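Local coordinates for protein L-isoleucine-4-hydroxylase (Bacillus thuringiensis, PDB 6LNH) that hydroxylates L-isoleucine to (4S)-4-hydroxy-L-isoleucine, using iron, 2-oxoglutarate and molecular oxygen, and also oxidises several related aliphatic and sulfur-containing amino acids, at residues C[175-180]-C[215-220]; C[25-30]-C[134-139]. All blocks are in the same frame, centred on the assembly; numbering follows the deposited sequence.

In the fold
Along the chain, interaction 2 is complete before interaction 1 begins: residues 25-30 and 134-139 come first, then 175-180 and 215-220. The two lie about 10 Å apart, centre to centre. Interaction 1 pairs two neighbouring strands of the larger antiparallel sheet, near the middle of the chain and the iron site. Interaction 2 lies farther out, about 17 Å from the centre of the chain to its own centre, where helix 19-29 meets the loop after helix 120-134. Strand 31-34 follows that helix and pairs with strand 214-218, and Gly218 N lies 2.8 Å from Gly30 O, a probable hydrogen bond. Ile138 in turn touches Pro175 and Val176, so both halves of interaction 2 border the strand pair and link the N-terminal helix to the catalytic core.

Interaction 1 of 2, residues C[175-180]-C[215-220]; sequences PVVFLH and LVFGQK
Both Phe178 and Val216 set a carbon anti to their carbonyl carbon (CG at chi1 -74°, CG1 at -43°), and the two side chains run side by side. Val216 CB sits over one face of the phenyl ring, offset toward its rim, and CG1 presses to 3.3 Å from Phe178 CD2. The pair belongs to the larger sheet of the double-stranded beta-helix of 2-oxoglutarate-dependent oxygenases, where strands 176-184 and 214-218 run antiparallel. Val177 and Phe217 form one hydrogen-bonded pair, with Phe217 N to Val177 O at 2.8 Å; Leu179 and Leu215 form the next, with Leu179 N to Leu215 O at 2.7 Å. On the face carrying Val177, Leu179 and Phe217, Leu179 CD2 meets the edge of the Phe217 ring, 4.0 Å from CE2, and Val177 CG1 also lies near the ring plane, at CD2. Phe217 also stacks on His223, an iron ligand, which brings this face to the metal site. Beyond the strands, Gln219 lies along Pro175 and sends NE2 to the carbonyl of Asp172, another ligand. Here a water bridges the two segments, donating to Pro175 O at 3.0 Å and accepting from Gln219 N at 2.7 Å.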
loop_
_atom_site.group_PDB
_atom_site.type_symbol
_atom_site.label_atom_id
_atom_site.label_comp_id
_atom_site.label_asym_id
_atom_site.label_seq_id
_atom_site.Cartn_x
_atom_site.Cartn_y
_atom_site.Cartn_z
ATOM N N PRO C 175 18.960 -6.203 -27.900
ATOM C CA PRO C 175 20.089 -5.957 -26.984
ATOM C C PRO C 175 19.854 -4.839 -25.978
ATOM O O PRO C 175 20.475 -4.855 -24.908
ATOM C CB PRO C 175 21.251 -5.625 -27.936
ATOM C CG PRO C 175 20.613 -5.318 -29.262
ATOM C CD PRO C 175 19.358 -6.124 -29.314
ATOM N N VAL C 176 18.996 -3.866 -26.277
ATOM C CA VAL C 176 18.674 -2.792 -25.341
ATOM C C VAL C 176 17.166 -2.592 -25.334
ATOM O O VAL C 176 16.559 -2.380 -26.391
ATOM C CB VAL C 176 19.387 -1.472 -25.696
ATOM C CG1 VAL C 176 19.051 -0.396 -24.668
ATOM C CG2 VAL C 176 20.894 -1.667 -25.781
ATOM N N VAL C 177 16.566 -2.652 -24.146
ATOM C CA VAL C 177 15.124 -2.515 -23.973
ATOM C C VAL C 177 14.857 -1.512 -22.859
ATOM O O VAL C 177 15.453 -1.605 -21.780
ATOM C CB VAL C 177 14.460 -3.870 -23.656
ATOM C CG1 VAL C 177 13.027 -3.673 -23.174
ATOM C CG2 VAL C 177 14.496 -4.777 -24.874
ATOM N N PHE C 178 13.963 -0.559 -23.119
ATOM C CA PHE C 178 13.516 0.406 -22.121
ATOM C C PHE C 178 12.106 0.038 -21.670
ATOM O O PHE C 178 11.197 -0.077 -22.500
ATOM C CB PHE C 178 13.535 1.829 -22.681
ATOM C CG PHE C 178 14.911 2.416 -22.822
ATOM C CD1 PHE C 178 15.755 2.018 -23.844
ATOM C CD2 PHE C 178 15.353 3.384 -21.936
ATOM C CE1 PHE C 178 17.021 2.566 -23.972
ATOM C CE2 PHE C 178 16.616 3.935 -22.057
ATOM C CZ PHE C 178 17.452 3.523 -23.077
ATOM N N LEU C 179 11.927 -0.142 -20.362
ATOM C CA LEU C 179 10.623 -0.399 -19.756
ATOM C C LEU C 179 10.170 0.869 -19.039
ATOM O O LEU C 179 10.779 1.275 -18.043
ATOM C CB LEU C 179 10.708 -1.585 -18.795
ATOM C CG LEU C 179 9.461 -1.984 -18.005
ATOM C CD1 LEU C 179 8.330 -2.280 -18.946
ATOM C CD2 LEU C 179 9.744 -3.195 -17.131
ATOM N N HIS C 180 9.106 1.494 -19.539
ATOM C CA HIS C 180 8.524 2.684 -18.928
ATOM C C HIS C 180 7.152 2.333 -18.369
ATOM O O HIS C 180 6.254 1.941 -19.122
ATOM C CB HIS C 180 8.411 3.830 -19.935
ATOM C CG HIS C 180 9.680 4.113 -20.677
ATOM N ND1 HIS C 180 10.710 4.851 -20.135
ATOM C CD2 HIS C 180 10.082 3.762 -21.920
ATOM C CE1 HIS C 180 11.695 4.938 -21.012
ATOM N NE2 HIS C 180 11.339 4.287 -22.104
ATOM N N LEU C 215 13.063 1.373 -16.313
ATOM C CA LEU C 215 14.073 0.340 -16.134
ATOM C C LEU C 215 14.591 -0.063 -17.506
ATOM O O LEU C 215 13.800 -0.372 -18.404
ATOM C CB LEU C 215 13.499 -0.880 -15.411
ATOM C CG LEU C 215 14.466 -1.884 -14.785
ATOM C CD1 LEU C 215 13.656 -3.041 -14.241
ATOM C CD2 LEU C 215 15.506 -2.374 -15.784
ATOM N N VAL C 216 15.910 -0.040 -17.676
ATOM C CA VAL C 216 16.554 -0.400 -18.935
ATOM C C VAL C 216 17.284 -1.731 -18.757
ATOM O O VAL C 216 17.970 -1.942 -17.749
ATOM C CB VAL C 216 17.483 0.729 -19.423
ATOM C CG1 VAL C 216 16.790 2.073 -19.244
ATOM C CG2 VAL C 216 18.801 0.732 -18.697
ATOM N N PHE C 217 17.088 -2.646 -19.705
ATOM C CA PHE C 217 17.687 -3.975 -19.669
ATOM C C PHE C 217 18.696 -4.158 -20.794
ATOM O O PHE C 217 18.447 -3.760 -21.935
ATOM C CB PHE C 217 16.642 -5.086 -19.804
ATOM C CG PHE C 217 15.525 -5.020 -18.810
ATOM C CD1 PHE C 217 15.767 -5.161 -17.454
ATOM C CD2 PHE C 217 14.218 -4.868 -19.240
ATOM C CE1 PHE C 217 14.726 -5.124 -16.544
ATOM C CE2 PHE C 217 13.175 -4.827 -18.339
ATOM C CZ PHE C 217 13.428 -4.954 -16.990
ATOM N N GLY C 218 19.827 -4.783 -20.466
ATOM C CA GLY C 218 20.708 -5.361 -21.453
ATOM C C GLY C 218 20.632 -6.881 -21.395
ATOM O O GLY C 218 19.923 -7.466 -20.581
ATOM N N GLN C 219 21.399 -7.519 -22.276
ATOM C CA GLN C 219 21.371 -8.973 -22.389
ATOM C C GLN C 219 22.451 -9.642 -21.553
ATOM O O GLN C 219 22.581 -10.869 -21.593
ATOM C CB GLN C 219 21.542 -9.393 -23.852
ATOM C CG GLN C 219 20.303 -9.259 -24.717
ATOM C CD GLN C 219 20.634 -9.384 -26.192
ATOM O OE1 GLN C 219 21.772 -9.156 -26.603
ATOM N NE2 GLN C 219 19.644 -9.757 -26.996
ATOM N N LYS C 220 23.214 -8.864 -20.789
ATOM C CA LYS C 220 24.239 -9.411 -19.914
ATOM C C LYS C 220 23.647 -10.067 -18.671
ATOM O O LYS C 220 24.314 -10.896 -18.040
ATOM C CB LYS C 220 25.215 -8.285 -19.559
ATOM C CG LYS C 220 26.045 -8.465 -18.315
ATOM C CD LYS C 220 27.067 -7.351 -18.231
ATOM C CE LYS C 220 27.758 -7.337 -16.886
ATOM N NZ LYS C 220 28.850 -6.327 -16.861
HETATM O O HOH W 1 22.943 -6.266 -24.094
#

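Interaction 2 of 2, residues C[25-30]-C[134-139]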
loop_
_atom_site.group_PDB
_atom_site.type_symbol
_atom_site.label_atom_id
_atom_site.label_comp_id
_atom_site.label_asym_id
_atom_site.label_seq_id
_atom_site.Cartn_x
_atom_site.Cartn_y
_atom_site.Cartn_z
ATOM N N GLU C 25 27.283 2.936 -16.064
ATOM C CA GLU C 25 26.714 2.043 -15.058
ATOM C C GLU C 25 25.897 0.933 -15.705
ATOM O O GLU C 25 25.997 -0.235 -15.309
ATOM C CB GLU C 25 25.856 2.825 -14.061
ATOM C CG GLU C 25 25.344 1.955 -12.918
ATOM C CD GLU C 25 24.677 2.747 -11.809
ATOM O OE1 GLU C 25 24.579 3.987 -11.928
ATOM O OE2 GLU C 25 24.255 2.123 -10.811
ATOM N N PHE C 26 25.076 1.282 -16.696
ATOM C CA PHE C 26 24.283 0.279 -17.397
ATOM C C PHE C 26 25.174 -0.772 -18.047
ATOM O O PHE C 26 24.872 -1.970 -18.001
ATOM C CB PHE C 26 23.397 0.959 -18.443
ATOM C CG PHE C 26 22.792 0.012 -19.441
ATOM C CD1 PHE C 26 21.828 -0.903 -19.055
ATOM C CD2 PHE C 26 23.183 0.044 -20.770
ATOM C CE1 PHE C 26 21.263 -1.771 -19.974
ATOM C CE2 PHE C 26 22.625 -0.821 -21.692
ATOM C CZ PHE C 26 21.664 -1.729 -21.295
ATOM N N GLU C 27 26.281 -0.340 -18.654
ATOM C CA GLU C 27 27.164 -1.273 -19.348
ATOM C C GLU C 27 27.873 -2.229 -18.395
ATOM O O GLU C 27 28.086 -3.398 -18.734
ATOM C CB GLU C 27 28.176 -0.488 -20.176
ATOM C CG GLU C 27 27.541 0.117 -21.402
ATOM C CD GLU C 27 28.505 0.894 -22.264
ATOM O OE1 GLU C 27 29.531 1.381 -21.744
ATOM O OE2 GLU C 27 28.234 1.004 -23.476
ATOM N N SER C 28 28.253 -1.761 -17.204
ATOM C CA SER C 28 28.931 -2.648 -16.262
ATOM C C SER C 28 27.941 -3.537 -15.515
ATOM O O SER C 28 28.267 -4.679 -15.169
ATOM C CB SER C 28 29.781 -1.838 -15.278
ATOM O OG SER C 28 29.079 -1.572 -14.081
ATOM N N LYS C 29 26.732 -3.031 -15.260
ATOM C CA LYS C 29 25.741 -3.776 -14.495
ATOM C C LYS C 29 24.784 -4.585 -15.363
ATOM O O LYS C 29 24.295 -5.627 -14.915
ATOM C CB LYS C 29 24.928 -2.815 -13.625
ATOM C CG LYS C 29 25.286 -2.828 -12.147
ATOM C CD LYS C 29 24.711 -1.611 -11.436
ATOM C CE LYS C 29 23.283 -1.333 -11.896
ATOM N NZ LYS C 29 22.617 -0.261 -11.105
ATOM N N GLY C 30 24.496 -4.138 -16.585
ATOM C CA GLY C 30 23.546 -4.829 -17.431
ATOM C C GLY C 30 22.123 -4.341 -17.295
ATOM O O GLY C 30 21.246 -4.808 -18.034
ATOM N N PHE C 134 22.295 4.899 -28.311
ATOM C CA PHE C 134 23.419 5.225 -29.183
ATOM C C PHE C 134 24.711 5.517 -28.434
ATOM O O PHE C 134 25.790 5.359 -29.010
ATOM C CB PHE C 134 23.052 6.409 -30.070
ATOM C CG PHE C 134 22.112 6.045 -31.167
ATOM C CD1 PHE C 134 21.918 4.716 -31.494
ATOM C CD2 PHE C 134 21.420 7.014 -31.867
ATOM C CE1 PHE C 134 21.059 4.359 -32.496
ATOM C CE2 PHE C 134 20.555 6.658 -32.881
ATOM C CZ PHE C 134 20.372 5.324 -33.194
ATOM N N LYS C 135 24.647 5.959 -27.185
ATOM C CA LYS C 135 25.876 6.223 -26.447
ATOM C C LYS C 135 26.394 5.001 -25.701
ATOM O O LYS C 135 27.382 5.115 -24.967
ATOM C CB LYS C 135 25.684 7.415 -25.504
ATOM C CG LYS C 135 25.329 8.679 -26.291
ATOM C CD LYS C 135 24.787 9.817 -25.445
ATOM C CE LYS C 135 25.373 11.153 -25.896
ATOM N NZ LYS C 135 26.865 11.158 -25.873
ATOM N N THR C 136 25.771 3.841 -25.883
ATOM C CA THR C 136 26.347 2.608 -25.377
ATOM C C THR C 136 27.252 1.993 -26.444
ATOM O O THR C 136 27.079 2.224 -27.643
ATOM C CB THR C 136 25.245 1.620 -24.981
ATOM O OG1 THR C 136 24.573 1.148 -26.153
ATOM C CG2 THR C 136 24.225 2.287 -24.070
ATOM N N ASN C 137 28.221 1.195 -25.992
ATOM C CA ASN C 137 29.006 0.353 -26.891
ATOM C C ASN C 137 28.258 -0.904 -27.322
ATOM O O ASN C 137 28.770 -1.656 -28.160
ATOM C CB ASN C 137 30.371 0.008 -26.270
ATOM C CG ASN C 137 30.270 -0.763 -24.961
ATOM O OD1 ASN C 137 29.218 -1.289 -24.601
ATOM N ND2 ASN C 137 31.385 -0.827 -24.236
ATOM N N ILE C 138 27.073 -1.150 -26.758
ATOM C CA ILE C 138 26.291 -2.334 -27.104
ATOM C C ILE C 138 25.733 -2.226 -28.519
ATOM O O ILE C 138 25.722 -3.209 -29.271
ATOM C CB ILE C 138 25.164 -2.576 -26.077
ATOM C CG1 ILE C 138 25.713 -2.865 -24.676
ATOM C CG2 ILE C 138 24.300 -3.741 -26.501
ATOM C CD1 ILE C 138 26.063 -1.665 -23.875
ATOM N N ILE C 139 25.268 -1.046 -28.912
ATOM C CA ILE C 139 24.599 -0.874 -30.196
ATOM C C ILE C 139 25.653 -0.527 -31.235
ATOM O O ILE C 139 26.358 0.482 -31.115
ATOM C CB ILE C 139 23.513 0.211 -30.118
ATOM C CG1 ILE C 139 22.298 -0.309 -29.348
ATOM C CG2 ILE C 139 23.107 0.674 -31.516
ATOM C CD1 ILE C 139 21.500 -1.361 -30.087
#
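Glu27 reaching to the backbone of Asn137 makes this a helix-to-loop contact, one polar bond set beside an apolar patch, at the outer side of the catalytic fold. Helix 19-29 presents Phe26 and Glu27 in its last turn, and the loop between helix 120-134 and strand 145-156 receives them with Thr136, Asn137 and Ile138. The Glu27 chain is extended beyond CG (chi2 -179°), which carries its carboxylate across to the loop. There Asn137 N donates to Glu27 OE2, nearly in line with CD-OE2 and fairly straight at the hydrogen (161°); the modelled length, 2.5 Å from N to OE2, is shorter than such a bond should be and doubtful in detail. Ile138 passes Glu27 in the opposite direction, its CD1 3.4 Å from Glu27 CG. The same methyl lies 4.2 Å from Phe26 CE2, and Thr136 CG2 lies 4.1 Å from Phe26 CD2, both approaching the ring obliquely. Thr136 bonds through its hydroxyl to the carbonyl of Ala133 in the preceding helix and leaves the methyl for Phe26. The helix stops after Lys29, and Gly30, with positive phi, leads into strand 31-34. Glu27 OE2 also stands only 2.7 Å from Asn137 OD1. Two acceptors so close would repel, which is consistent with an Asn137 amide modelled with O and N exchanged, so that its nitrogen would perhaps donate to OE2. The exact positions of both groups are uncertain; what the chemistry supports is a backbone N-H meeting a carboxylate.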